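PDB 1TTZ: glutaredoxin family protein from Xanthomonas campestris, which is of uncharacterised function but belongs to the glutaredoxin-like branch of the thioredoxin superfamily and probably acts in thiol-disulfide exchange. Local coordinates for residues Y6-C11 against L46-L51. Residues are numbered along the deposited sequence; the frame is centred on the assembly and turned at random.
Sequences YQRDDC and LRVPVL
In the thioredoxin fold the cis-proline loop lies beside the start of the helix that carries the redox motif, and here the cis peptide bond between Val48 and Pro49 leads into strand 50-52, which pairs antiparallel with the end of strand 3-7. Tyr6 and Val50 form a hydrogen-bonded pair: Tyr6 N donates to Val50 O at 2.9 Å, and Val50 N returns a bond to Tyr6 O at 3.1 Å, the latter nearly straight (166° at the hydrogen). Tyr6 O also receives a CA-H...O contact from Pro49 CA at 3.4 Å, so two donors from consecutive residues converge on one carbonyl. With CG of Tyr6 anti to its carbonyl carbon (chi1 -69°), the ring has Val50 O at its edge, near the ring plane, while Tyr44 stacks on it from helix 38-44. Val48, just ahead of strand 50-52, points toward segment 6-11. Its CG1 methyl rests against the peptide of Tyr6, 3.5 Å from Tyr6 O, and reaches Gln7 CA at 3.8 Å. The other methyl, CG2, meets the guanidinium of Arg8 obliquely, 3.8 Å from Arg8 NE, the two side chains crossing at about a right angle. A bend at chi3 (70°) brings the head of Arg8 beside this methyl, where NH2 bonds to Gly45 O and NH1 forms a salt bridge with Glu41. Beyond Arg8 the chain turns to Cys11, the N-cap of helix 12-23 and first cysteine of a CxxC pattern shared with Cys14, consistent with a thioredoxin-type redox site. Backbone bonds thus fix the strand ends, and beyond them the contact is carried by valine methyls against a peptide and a guanidinium, the latter probably held by its carbonyl and carboxylate partners.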
loop_
_atom_site.group_PDB
_atom_site.type_symbol
_atom_site.label_atom_id
_atom_site.label_comp_id
_atom_site.label_asym_id
_atom_site.label_seq_id
_atom_site.Cartn_x
_atom_site.Cartn_y
_atom_site.Cartn_z
ATOM N N TYR A 6 -4.156 0.108 0.358
ATOM C CA TYR A 6 -5.252 -0.811 0.154
ATOM C C TYR A 6 -4.796 -2.160 0.699
ATOM O O TYR A 6 -3.738 -2.672 0.325
ATOM C CB TYR A 6 -5.609 -0.923 -1.334
ATOM C CG TYR A 6 -6.225 0.337 -1.887
ATOM C CD1 TYR A 6 -5.456 1.268 -2.584
ATOM C CD2 TYR A 6 -7.574 0.619 -1.681
ATOM C CE1 TYR A 6 -6.023 2.458 -3.067
ATOM C CE2 TYR A 6 -8.148 1.802 -2.160
ATOM C CZ TYR A 6 -7.368 2.712 -2.851
ATOM O OH TYR A 6 -7.933 3.867 -3.339
ATOM N N GLN A 7 -5.581 -2.714 1.612
ATOM C CA GLN A 7 -5.261 -4.006 2.191
ATOM C C GLN A 7 -6.528 -4.767 2.540
ATOM O O GLN A 7 -7.635 -4.260 2.372
ATOM C CB GLN A 7 -4.384 -3.840 3.440
ATOM C CG GLN A 7 -4.995 -3.050 4.591
ATOM C CD GLN A 7 -4.071 -2.973 5.802
ATOM O OE1 GLN A 7 -3.610 -3.993 6.313
ATOM N NE2 GLN A 7 -3.800 -1.757 6.267
ATOM N N ARG A 8 -6.363 -6.002 2.993
ATOM C CA ARG A 8 -7.503 -6.814 3.384
ATOM C C ARG A 8 -7.222 -7.292 4.797
ATOM O O ARG A 8 -6.065 -7.333 5.221
ATOM C CB ARG A 8 -7.678 -8.019 2.444
ATOM C CG ARG A 8 -6.555 -9.039 2.545
ATOM C CD ARG A 8 -6.927 -10.406 1.977
ATOM N NE ARG A 8 -7.058 -10.426 0.522
ATOM C CZ ARG A 8 -8.182 -10.167 -0.137
ATOM N NH1 ARG A 8 -9.291 -9.865 0.530
ATOM N NH2 ARG A 8 -8.199 -10.221 -1.465
ATOM N N ASP A 9 -8.273 -7.645 5.529
ATOM C CA ASP A 9 -8.109 -8.126 6.898
ATOM C C ASP A 9 -7.480 -9.514 6.929
ATOM O O ASP A 9 -7.643 -10.303 5.999
ATOM C CB ASP A 9 -9.458 -8.165 7.620
ATOM C CG ASP A 9 -9.947 -6.786 8.012
ATOM O OD1 ASP A 9 -9.227 -6.099 8.767
ATOM O OD2 ASP A 9 -11.049 -6.389 7.568
ATOM N N ASP A 10 -6.765 -9.801 8.012
ATOM C CA ASP A 10 -6.103 -11.085 8.192
ATOM C C ASP A 10 -5.193 -11.425 7.009
ATOM O O ASP A 10 -5.485 -12.331 6.225
ATOM C CB ASP A 10 -7.150 -12.191 8.398
ATOM C CG ASP A 10 -6.530 -13.507 8.841
ATOM O OD1 ASP A 10 -5.749 -13.488 9.820
ATOM O OD2 ASP A 10 -6.823 -14.554 8.221
ATOM N N CYS A 11 -4.095 -10.682 6.883
ATOM C CA CYS A 11 -3.127 -10.908 5.815
ATOM C C CYS A 11 -1.732 -10.505 6.275
ATOM O O CYS A 11 -1.475 -9.337 6.568
ATOM C CB CYS A 11 -3.499 -10.113 4.563
ATOM S SG CYS A 11 -2.313 -10.297 3.207
ATOM N N LEU A 46 -6.185 -9.412 -5.849
ATOM C CA LEU A 46 -5.053 -10.298 -6.119
ATOM C C LEU A 46 -3.724 -9.554 -5.943
ATOM O O LEU A 46 -2.654 -10.152 -6.052
ATOM C CB LEU A 46 -5.135 -10.826 -7.557
ATOM C CG LEU A 46 -5.752 -12.189 -7.898
ATOM C CD1 LEU A 46 -6.878 -12.528 -6.962
ATOM C CD2 LEU A 46 -6.220 -12.161 -9.342
ATOM N N ARG A 47 -3.801 -8.257 -5.657
ATOM C CA ARG A 47 -2.604 -7.426 -5.533
ATOM C C ARG A 47 -2.249 -6.896 -4.143
ATOM O O ARG A 47 -1.086 -6.581 -3.889
ATOM C CB ARG A 47 -2.721 -6.233 -6.487
ATOM C CG ARG A 47 -2.941 -6.597 -7.951
ATOM C CD ARG A 47 -3.549 -5.405 -8.682
ATOM N NE ARG A 47 -2.750 -4.202 -8.474
ATOM C CZ ARG A 47 -3.180 -2.964 -8.695
ATOM N NH1 ARG A 47 -4.415 -2.759 -9.133
ATOM N NH2 ARG A 47 -2.373 -1.931 -8.472
ATOM N N VAL A 48 -3.234 -6.780 -3.255
ATOM C CA VAL A 48 -2.989 -6.261 -1.909
ATOM C C VAL A 48 -1.834 -6.964 -1.189
ATOM O O VAL A 48 -1.656 -8.180 -1.298
ATOM C CB VAL A 48 -4.261 -6.357 -1.008
ATOM C CG1 VAL A 48 -5.254 -5.258 -1.384
ATOM C CG2 VAL A 48 -4.911 -7.733 -1.147
ATOM N N PRO A 49 -1.034 -6.202 -0.432
ATOM C CA PRO A 49 -1.132 -4.758 -0.206
ATOM C C PRO A 49 -0.648 -3.903 -1.378
ATOM O O PRO A 49 0.346 -4.227 -2.035
ATOM C CB PRO A 49 -0.278 -4.554 1.037
ATOM C CG PRO A 49 0.816 -5.564 0.821
ATOM C CD PRO A 49 0.030 -6.784 0.404
ATOM N N VAL A 50 -1.356 -2.804 -1.619
ATOM C CA VAL A 50 -1.018 -1.875 -2.691
ATOM C C VAL A 50 -1.022 -0.450 -2.144
ATOM O O VAL A 50 -1.955 -0.050 -1.454
ATOM C CB VAL A 50 -2.041 -1.949 -3.847
ATOM C CG1 VAL A 50 -1.762 -0.852 -4.864
ATOM C CG2 VAL A 50 -1.978 -3.312 -4.516
ATOM N N LEU A 51 0.030 0.303 -2.441
ATOM C CA LEU A 51 0.137 1.687 -1.989
ATOM C C LEU A 51 -0.200 2.637 -3.135
ATOM O O LEU A 51 0.239 2.431 -4.265
ATOM C CB LEU A 51 1.554 1.983 -1.499
ATOM C CG LEU A 51 1.828 1.802 -0.008
ATOM C CD1 LEU A 51 3.329 1.845 0.231
ATOM C CD2 LEU A 51 1.116 2.899 0.795
#